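Local coordinates for protein endo-polygalacturonase (Pectobacterium carotovorum subsp. carotovorum, PDB 1BHE) that hydrolyses the alpha-1,4 links between galacturonic acid residues of polygalacturonan, so helping to macerate and soft-rot plant tissue, at residues T72-V76 with A101-A105; V290-Y296 with D324-F330; M272-G278 with V300-K306. One frame throughout, in Å; residues are numbered along the deposited sequence.

Contact 1 of 3, residues T72-V76 with A101-A105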
loop_
_atom_site.group_PDB
_atom_site.type_symbol
_atom_site.label_atom_id
_atom_site.label_comp_id
_atom_site.label_asym_id
_atom_site.label_seq_id
_atom_site.Cartn_x
_atom_site.Cartn_y
_atom_site.Cartn_z
ATOM N N THR A 72 10.351 -0.025 -18.847
ATOM C CA THR A 72 9.048 -0.077 -18.198
ATOM C C THR A 72 8.407 -1.447 -18.398
ATOM O O THR A 72 8.386 -1.961 -19.519
ATOM C CB THR A 72 8.110 1.001 -18.779
ATOM O OG1 THR A 72 8.714 2.298 -18.625
ATOM C CG2 THR A 72 6.763 1.011 -18.074
ATOM N N LEU A 73 7.907 -2.037 -17.321
ATOM C CA LEU A 73 7.099 -3.263 -17.418
ATOM C C LEU A 73 5.667 -2.727 -17.306
ATOM O O LEU A 73 5.288 -2.219 -16.245
ATOM C CB LEU A 73 7.453 -4.247 -16.321
ATOM C CG LEU A 73 6.537 -5.461 -16.137
ATOM C CD1 LEU A 73 6.538 -6.342 -17.379
ATOM C CD2 LEU A 73 6.955 -6.281 -14.924
ATOM N N ARG A 74 4.920 -2.769 -18.392
ATOM C CA ARG A 74 3.581 -2.199 -18.452
ATOM C C ARG A 74 2.453 -3.203 -18.579
ATOM O O ARG A 74 2.475 -4.087 -19.437
ATOM C CB ARG A 74 3.554 -1.240 -19.657
ATOM C CG ARG A 74 2.291 -0.409 -19.829
ATOM C CD ARG A 74 2.425 0.522 -21.040
ATOM N NE ARG A 74 3.364 1.600 -20.747
ATOM C CZ ARG A 74 4.064 2.287 -21.645
ATOM N NH1 ARG A 74 3.962 2.044 -22.940
ATOM N NH2 ARG A 74 4.892 3.233 -21.227
ATOM N N ALA A 75 1.447 -3.042 -17.717
ATOM C CA ALA A 75 0.282 -3.922 -17.718
ATOM C C ALA A 75 -0.616 -3.633 -18.917
ATOM O O ALA A 75 -0.981 -2.473 -19.152
ATOM C CB ALA A 75 -0.493 -3.766 -16.411
ATOM N N VAL A 76 -0.961 -4.670 -19.676
ATOM C CA VAL A 76 -1.806 -4.454 -20.851
ATOM C C VAL A 76 -3.137 -3.853 -20.434
ATOM O O VAL A 76 -3.690 -4.175 -19.377
ATOM C CB VAL A 76 -2.017 -5.730 -21.681
ATOM C CG1 VAL A 76 -0.681 -6.199 -22.246
ATOM C CG2 VAL A 76 -2.659 -6.847 -20.868
ATOM N N ALA A 101 -3.758 -9.994 -10.034
ATOM C CA ALA A 101 -2.865 -8.841 -9.960
ATOM C C ALA A 101 -1.889 -8.898 -11.133
ATOM O O ALA A 101 -1.825 -9.924 -11.820
ATOM C CB ALA A 101 -2.101 -8.823 -8.643
ATOM N N PHE A 102 -1.136 -7.830 -11.342
ATOM C CA PHE A 102 -0.141 -7.833 -12.416
ATOM C C PHE A 102 0.993 -8.789 -12.080
ATOM O O PHE A 102 1.382 -9.634 -12.893
ATOM C CB PHE A 102 0.372 -6.422 -12.672
ATOM C CG PHE A 102 1.240 -6.238 -13.880
ATOM C CD1 PHE A 102 1.224 -7.123 -14.944
ATOM C CD2 PHE A 102 2.076 -5.127 -13.947
ATOM C CE1 PHE A 102 2.033 -6.928 -16.050
ATOM C CE2 PHE A 102 2.882 -4.922 -15.054
ATOM C CZ PHE A 102 2.859 -5.826 -16.096
ATOM N N ILE A 103 1.555 -8.661 -10.883
ATOM C CA ILE A 103 2.631 -9.537 -10.426
ATOM C C ILE A 103 2.193 -10.190 -9.109
ATOM O O ILE A 103 1.856 -9.454 -8.175
ATOM C CB ILE A 103 3.961 -8.812 -10.217
ATOM C CG1 ILE A 103 4.461 -8.157 -11.523
ATOM C CG2 ILE A 103 5.031 -9.767 -9.688
ATOM C CD1 ILE A 103 5.562 -7.142 -11.232
ATOM N N THR A 104 2.138 -11.514 -9.083
ATOM C CA THR A 104 1.704 -12.215 -7.872
ATOM C C THR A 104 2.785 -13.166 -7.367
ATOM O O THR A 104 3.362 -13.942 -8.123
ATOM C CB THR A 104 0.415 -13.021 -8.129
ATOM O OG1 THR A 104 -0.588 -12.201 -8.740
ATOM C CG2 THR A 104 -0.155 -13.554 -6.815
ATOM N N ALA A 105 3.074 -13.108 -6.069
ATOM C CA ALA A 105 4.066 -13.954 -5.425
ATOM C C ALA A 105 3.354 -14.741 -4.319
ATOM O O ALA A 105 2.917 -14.143 -3.335
ATOM C CB ALA A 105 5.176 -13.088 -4.835
#
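Inside the right-handed parallel beta-helix of this family 28 enzyme, the ring of Phe102 reaches across from the segment 101-105 to strand 72-75 and meets Leu73 and Ala75. The two segments touch through side chains in the interior rather than pairing edge to edge: 72-75 runs beside 51-58 and 118-120, while 103-106 has its own place next to another part of 51-58.

Ala75 sits squarely on one face of the phenyl ring. Its CB lies 3.7 Å from the centroid of the Phe102 ring and only 6° off the normal, a CH-pi contact centred almost perfectly. The backbone lies against the same ring: Ala75 N is 3.5 Å from Phe102 CZ. With CG of Phe102 swung opposite its own backbone N (chi1 -171°), the ring is carried out towards strand 72-75.

Leu73 meets the far end of the ring obliquely, its CG 3.7 Å from Phe102 CZ, and Leu73 O lies in the ring plane at the edge, 3.8 Å from Phe102 CE2. Ile119 packs against both Phe102 and Ile103, and Leu65 against Leu73 and Ile103. Arg74 points away from this interior, and its NE forms a salt bridge with Asp120. Beyond the ring, the branch ends of the two aliphatic residues meet, Leu73 CD2 lying 4.0 Å from Ile103 CD1.

Contact 2 of 3, residues V290-Y296 with D324-F330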
loop_
_atom_site.group_PDB
_atom_site.type_symbol
_atom_site.label_atom_id
_atom_site.label_comp_id
_atom_site.label_asym_id
_atom_site.label_seq_id
_atom_site.Cartn_x
_atom_site.Cartn_y
_atom_site.Cartn_z
ATOM N N VAL A 290 -8.184 -4.673 18.515
ATOM C CA VAL A 290 -7.054 -4.167 19.266
ATOM C C VAL A 290 -6.003 -3.497 18.390
ATOM O O VAL A 290 -5.509 -4.050 17.411
ATOM C CB VAL A 290 -6.353 -5.295 20.063
ATOM C CG1 VAL A 290 -5.110 -4.791 20.782
ATOM C CG2 VAL A 290 -7.313 -5.926 21.058
ATOM N N VAL A 291 -5.610 -2.303 18.796
ATOM C CA VAL A 291 -4.512 -1.538 18.235
ATOM C C VAL A 291 -3.645 -1.179 19.451
ATOM O O VAL A 291 -4.112 -0.436 20.326
ATOM C CB VAL A 291 -4.907 -0.274 17.469
ATOM C CG1 VAL A 291 -3.679 0.567 17.134
ATOM C CG2 VAL A 291 -5.670 -0.601 16.190
ATOM N N ASN A 292 -2.439 -1.724 19.536
ATOM C CA ASN A 292 -1.612 -1.457 20.706
ATOM C C ASN A 292 -0.144 -1.222 20.395
ATOM O O ASN A 292 0.462 -2.011 19.669
ATOM C CB ASN A 292 -1.751 -2.648 21.675
ATOM C CG ASN A 292 -0.826 -2.475 22.870
ATOM O OD1 ASN A 292 -1.122 -1.693 23.774
ATOM N ND2 ASN A 292 0.301 -3.166 22.874
ATOM N N GLY A 293 0.412 -0.173 20.985
ATOM C CA GLY A 293 1.819 0.152 20.830
ATOM C C GLY A 293 2.142 0.785 19.485
ATOM O O GLY A 293 2.762 0.180 18.608
ATOM N N VAL A 294 1.657 2.004 19.297
ATOM C CA VAL A 294 1.882 2.770 18.080
ATOM C C VAL A 294 2.626 4.044 18.482
ATOM O O VAL A 294 2.141 4.751 19.373
ATOM C CB VAL A 294 0.591 3.131 17.332
ATOM C CG1 VAL A 294 0.905 3.908 16.054
ATOM C CG2 VAL A 294 -0.220 1.893 16.986
ATOM N N ARG A 295 3.774 4.302 17.883
ATOM C CA ARG A 295 4.558 5.480 18.224
ATOM C C ARG A 295 4.973 6.260 16.985
ATOM O O ARG A 295 5.611 5.737 16.066
ATOM C CB ARG A 295 5.798 5.113 19.051
ATOM C CG ARG A 295 6.675 4.041 18.428
ATOM C CD ARG A 295 7.451 3.266 19.481
ATOM N NE ARG A 295 6.596 2.416 20.303
ATOM C CZ ARG A 295 6.186 1.198 19.973
ATOM N NH1 ARG A 295 6.544 0.650 18.818
ATOM N NH2 ARG A 295 5.406 0.519 20.803
ATOM N N TYR A 296 4.603 7.539 16.968
ATOM C CA TYR A 296 4.938 8.427 15.864
ATOM C C TYR A 296 5.928 9.502 16.321
ATOM O O TYR A 296 5.666 10.178 17.321
ATOM C CB TYR A 296 3.716 9.134 15.292
ATOM C CG TYR A 296 2.512 8.311 14.930
ATOM C CD1 TYR A 296 2.375 7.749 13.661
ATOM C CD2 TYR A 296 1.493 8.106 15.842
ATOM C CE1 TYR A 296 1.257 7.006 13.330
ATOM C CE2 TYR A 296 0.367 7.365 15.528
ATOM C CZ TYR A 296 0.263 6.814 14.262
ATOM O OH TYR A 296 -0.849 6.073 13.947
ATOM N N ASP A 324 -10.222 -1.435 20.858
ATOM C CA ASP A 324 -9.436 -1.484 22.086
ATOM C C ASP A 324 -8.043 -0.958 21.726
ATOM O O ASP A 324 -7.135 -1.700 21.362
ATOM C CB ASP A 324 -9.355 -2.867 22.707
ATOM C CG ASP A 324 -8.540 -2.895 23.986
ATOM O OD1 ASP A 324 -8.191 -1.821 24.519
ATOM O OD2 ASP A 324 -8.233 -4.003 24.472
ATOM N N TRP A 325 -7.973 0.364 21.629
ATOM C CA TRP A 325 -6.774 1.057 21.170
ATOM C C TRP A 325 -6.034 1.681 22.343
ATOM O O TRP A 325 -6.613 2.462 23.104
ATOM C CB TRP A 325 -7.173 2.087 20.108
ATOM C CG TRP A 325 -7.905 1.568 18.905
ATOM C CD1 TRP A 325 -8.119 0.274 18.530
ATOM C CD2 TRP A 325 -8.501 2.358 17.863
ATOM N NE1 TRP A 325 -8.822 0.194 17.362
ATOM C CE2 TRP A 325 -9.061 1.470 16.924
ATOM C CE3 TRP A 325 -8.619 3.731 17.633
ATOM C CZ2 TRP A 325 -9.737 1.901 15.782
ATOM C CZ3 TRP A 325 -9.279 4.159 16.498
ATOM C CH2 TRP A 325 -9.832 3.250 15.585
ATOM N N SER A 326 -4.762 1.318 22.517
ATOM C CA SER A 326 -3.984 1.856 23.629
ATOM C C SER A 326 -2.503 1.986 23.301
ATOM O O SER A 326 -2.022 1.519 22.270
ATOM C CB SER A 326 -4.189 1.000 24.882
ATOM O OG SER A 326 -3.748 -0.332 24.688
ATOM N N ASP A 327 -1.768 2.647 24.191
ATOM C CA ASP A 327 -0.341 2.893 24.039
ATOM C C ASP A 327 -0.050 3.511 22.674
ATOM O O ASP A 327 0.654 2.982 21.823
ATOM C CB ASP A 327 0.494 1.641 24.290
ATOM C CG ASP A 327 1.990 1.885 24.280
ATOM O OD1 ASP A 327 2.432 3.046 24.417
ATOM O OD2 ASP A 327 2.743 0.898 24.114
ATOM N N ILE A 328 -0.645 4.681 22.462
ATOM C CA ILE A 328 -0.518 5.456 21.231
ATOM C C ILE A 328 0.190 6.763 21.551
ATOM O O ILE A 328 -0.292 7.566 22.359
ATOM C CB ILE A 328 -1.897 5.707 20.594
ATOM C CG1 ILE A 328 -2.606 4.387 20.281
ATOM C CG2 ILE A 328 -1.777 6.536 19.325
ATOM C CD1 ILE A 328 -4.097 4.501 20.060
ATOM N N THR A 329 1.396 6.960 21.018
ATOM C CA THR A 329 2.175 8.150 21.321
ATOM C C THR A 329 2.589 8.948 20.094
ATOM O O THR A 329 2.912 8.416 19.031
ATOM C CB THR A 329 3.462 7.798 22.101
ATOM O OG1 THR A 329 4.273 6.938 21.282
ATOM C CG2 THR A 329 3.169 7.089 23.410
ATOM N N PHE A 330 2.580 10.269 20.246
ATOM C CA PHE A 330 3.026 11.199 19.222
ATOM C C PHE A 330 4.129 12.070 19.837
ATOM O O PHE A 330 3.901 12.670 20.887
ATOM C CB PHE A 330 1.922 12.099 18.695
ATOM C CG PHE A 330 0.720 11.464 18.070
ATOM C CD1 PHE A 330 -0.276 10.897 18.843
ATOM C CD2 PHE A 330 0.574 11.443 16.690
ATOM C CE1 PHE A 330 -1.384 10.308 18.264
ATOM C CE2 PHE A 330 -0.535 10.869 16.101
ATOM C CZ PHE A 330 -1.515 10.299 16.887
HETATM O O HOH W 1 3.365 4.309 21.959
#
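The rings of Tyr296 and Phe330 form an offset stack between neighbouring parallel strands of the beta-helix, centroids 4.8 Å apart and planes at 21°. Tyr296 CD2 lies 3.4 Å above the plane of the Phe330 ring, displaced toward the rim, and Ile328 CG2 comes up at the edge of the Tyr296 ring. At the other end Val291 covers one face of the Trp325 indole: its CG2 is 3.8 Å from the centroid of the five-membered ring. These residues, with Val294, line the interior face, where Leu279 and Ile281 of strand 277-282 continue the packing.

The strands, 290-296 and 324-330, run in exact register and are joined by a ladder of backbone hydrogen bonds, among them Val291 N to Asp324 O and Tyr296 N to Thr329 O. Halfway along, Gly293 (phi 76°) and Asp327 (phi 51°) both adopt left-handed backbone conformations, so the two chains bend together. The extra step lets both Val291 and Val294 point inward, and Val294 N donates to Asp327 O at 2.9 Å.

On the outer face the polar groups gather. Arg295 NH1 is held by Asn264 and Thr266 of strand 258-273, the sheet neighbour on the coil before, while NH2 stands 4.3 Å from Asp327 OD2, too far for a salt bridge. Thr329 OG1 packs on Arg295 CB at 3.3 Å. A water sits in the bend, 2.9 Å from Val294 O, and it also meets Asp327 OD1 and Thr329 OG1 at 2.9 Å each.

Contact 3 of 3, residues M272-G278 with V300-K306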
loop_
_atom_site.group_PDB
_atom_site.type_symbol
_atom_site.label_atom_id
_atom_site.label_comp_id
_atom_site.label_asym_id
_atom_site.label_seq_id
_atom_site.Cartn_x
_atom_site.Cartn_y
_atom_site.Cartn_z
ATOM N N MET A 272 5.521 14.989 5.084
ATOM C CA MET A 272 4.260 14.941 4.352
ATOM C C MET A 272 3.931 16.286 3.711
ATOM O O MET A 272 3.971 17.328 4.372
ATOM C CB MET A 272 3.126 14.501 5.273
ATOM C CG MET A 272 3.401 13.231 6.060
ATOM S SD MET A 272 2.040 12.662 7.072
ATOM C CE MET A 272 0.999 11.864 5.854
ATOM N N ASN A 273 3.614 16.267 2.418
ATOM C CA ASN A 273 3.257 17.494 1.717
ATOM C C ASN A 273 2.025 17.274 0.847
ATOM O O ASN A 273 2.085 16.534 -0.134
ATOM C CB ASN A 273 4.411 18.019 0.862
ATOM C CG ASN A 273 4.147 19.409 0.315
ATOM O OD1 ASN A 273 3.006 19.808 0.084
ATOM N ND2 ASN A 273 5.215 20.178 0.100
ATOM N N GLY A 274 0.908 17.886 1.231
ATOM C CA GLY A 274 -0.319 17.776 0.468
ATOM C C GLY A 274 -1.208 16.586 0.750
ATOM O O GLY A 274 -2.302 16.512 0.175
ATOM N N THR A 275 -0.775 15.641 1.572
ATOM C CA THR A 275 -1.597 14.494 1.952
ATOM C C THR A 275 -2.868 15.012 2.608
ATOM O O THR A 275 -2.751 15.926 3.441
ATOM C CB THR A 275 -0.841 13.575 2.931
ATOM O OG1 THR A 275 0.574 13.703 2.717
ATOM C CG2 THR A 275 -1.225 12.118 2.730
ATOM N N THR A 276 -4.047 14.478 2.288
ATOM C CA THR A 276 -5.251 15.037 2.908
ATOM C C THR A 276 -5.352 14.698 4.387
ATOM O O THR A 276 -5.856 15.517 5.161
ATOM C CB THR A 276 -6.560 14.738 2.172
ATOM O OG1 THR A 276 -7.279 13.674 2.793
ATOM C CG2 THR A 276 -6.294 14.426 0.715
ATOM N N ASN A 277 -4.886 13.527 4.796
ATOM C CA ASN A 277 -4.841 13.135 6.200
ATOM C C ASN A 277 -3.367 12.859 6.526
ATOM O O ASN A 277 -2.620 12.444 5.633
ATOM C CB ASN A 277 -5.677 11.909 6.526
ATOM C CG ASN A 277 -7.104 11.947 6.042
ATOM O OD1 ASN A 277 -7.876 12.846 6.398
ATOM N ND2 ASN A 277 -7.480 10.971 5.223
ATOM N N GLY A 278 -2.957 13.098 7.765
ATOM C CA GLY A 278 -1.565 12.868 8.144
ATOM C C GLY A 278 -1.397 11.473 8.738
ATOM O O GLY A 278 -1.216 10.480 8.025
ATOM N N VAL A 300 6.892 15.812 9.975
ATOM C CA VAL A 300 6.726 17.201 9.553
ATOM C C VAL A 300 5.702 17.266 8.417
ATOM O O VAL A 300 5.907 16.644 7.374
ATOM C CB VAL A 300 8.039 17.847 9.098
ATOM C CG1 VAL A 300 7.817 19.275 8.607
ATOM C CG2 VAL A 300 9.076 17.855 10.218
ATOM N N MET A 301 4.609 17.997 8.625
ATOM C CA MET A 301 3.560 18.100 7.621
ATOM C C MET A 301 3.361 19.512 7.077
ATOM O O MET A 301 3.450 20.510 7.789
ATOM C CB MET A 301 2.224 17.616 8.189
ATOM C CG MET A 301 2.201 16.163 8.630
ATOM S SD MET A 301 0.742 15.784 9.612
ATOM C CE MET A 301 1.481 15.158 11.116
ATOM N N LYS A 302 3.065 19.581 5.786
ATOM C CA LYS A 302 2.818 20.810 5.053
ATOM C C LYS A 302 1.594 20.604 4.151
ATOM O O LYS A 302 1.537 19.632 3.397
ATOM C CB LYS A 302 3.980 21.208 4.152
ATOM C CG LYS A 302 5.339 21.482 4.749
ATOM C CD LYS A 302 6.253 22.199 3.762
ATOM C CE LYS A 302 7.506 21.393 3.454
ATOM N NZ LYS A 302 8.722 22.008 4.061
ATOM N N ASN A 303 0.611 21.489 4.231
ATOM C CA ASN A 303 -0.592 21.400 3.417
ATOM C C ASN A 303 -1.377 20.111 3.628
ATOM O O ASN A 303 -1.948 19.535 2.697
ATOM C CB ASN A 303 -0.249 21.584 1.933
ATOM C CG ASN A 303 0.247 22.970 1.581
ATOM O OD1 ASN A 303 -0.193 23.976 2.133
ATOM N ND2 ASN A 303 1.188 23.060 0.652
ATOM N N VAL A 304 -1.487 19.669 4.876
ATOM C CA VAL A 304 -2.265 18.503 5.269
ATOM C C VAL A 304 -3.502 18.966 6.033
ATOM O O VAL A 304 -3.400 19.471 7.149
ATOM C CB VAL A 304 -1.415 17.554 6.138
ATOM C CG1 VAL A 304 -2.229 16.389 6.672
ATOM C CG2 VAL A 304 -0.211 17.043 5.353
ATOM N N ALA A 305 -4.681 18.789 5.452
ATOM C CA ALA A 305 -5.938 19.213 6.047
ATOM C C ALA A 305 -6.243 18.617 7.408
ATOM O O ALA A 305 -6.752 19.314 8.288
ATOM C CB ALA A 305 -7.097 18.903 5.092
ATOM N N LYS A 306 -6.003 17.329 7.604
ATOM C CA LYS A 306 -6.275 16.631 8.856
ATOM C C LYS A 306 -5.017 15.914 9.332
ATOM O O LYS A 306 -4.815 14.733 9.039
ATOM C CB LYS A 306 -7.401 15.612 8.633
ATOM C CG LYS A 306 -8.796 16.188 8.494
ATOM C CD LYS A 306 -9.877 15.123 8.597
ATOM C CE LYS A 306 -11.099 15.511 7.781
ATOM N NZ LYS A 306 -12.364 15.330 8.549
#
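Met272 begins a pair of stacked turns in the beta-helix, where two successive coils follow each other from strand into corner; its N donates to Val300 O and its O accepts from Lys302 N. Its side chain runs alongside that of Met301, SD lying 3.8 Å from Met301 CG, since both have CG opposite the carbonyl carbon (chi1 -51° in Met272).

Asn273 turns to the other side, its amide beside that of Asn303, planes 54° apart; OD1 and Asn303 ND2 stay 3.8 Å apart. Gly274, with a positive phi, then lets the chain leave the strand, yet its N still donates to Lys302 O, and its CA comes close to Asn303 O.

At Thr275 the backbone O is lodged against Val304, 3.3 Å from CG1 and with a CA-H...O contact to the valine CA, while OG1 bonds to Gly248 O on the coil before. Thr276 O resumes the ladder by accepting from Lys306 N. Its side chain comes to about 8 Å from that of Asp223, the predicted proton donor.

Asn277 reaches the neighbourhood of the active site. Its ND2 donates to the backbone O of His251, probably an active-site residue, an arrangement consistent with a second-shell group that helps position the histidine backbone. The other end of the amide, OD1, rests on the Lys306 chain, 3.6 Å from CB, and the rest of the lysine chain runs on past the amide.

Gly278 turns the corner. Its N donates to Lys306 O at 2.8 Å; Val304 CG1 packs 3.5 Å from that same Gly278 N, and Met301 SD lies 4.0 Å from Gly278 CA.

How the contacts relate
All three contacts belong to one parallel beta-helix. Contact 1 closes along the chain before the other two open, and it lies on the opposite side of the chain's centre from them: centres about 36 Å from contact 2 and 30 Å from contact 3. Contacts 2 and 3 lie nearer each other, about 21 Å between centres, and both draw on strand 290-302. Their segments alternate in sequence (272-278, 290-296, 300-306, 324-330), so that strand joins the coil before it at contact 3 and the coil after it at contact 2. Contact 3 alone borders the annotated active-site residues; contacts 1 and 2 are packing of the beta-helix scaffold away from them.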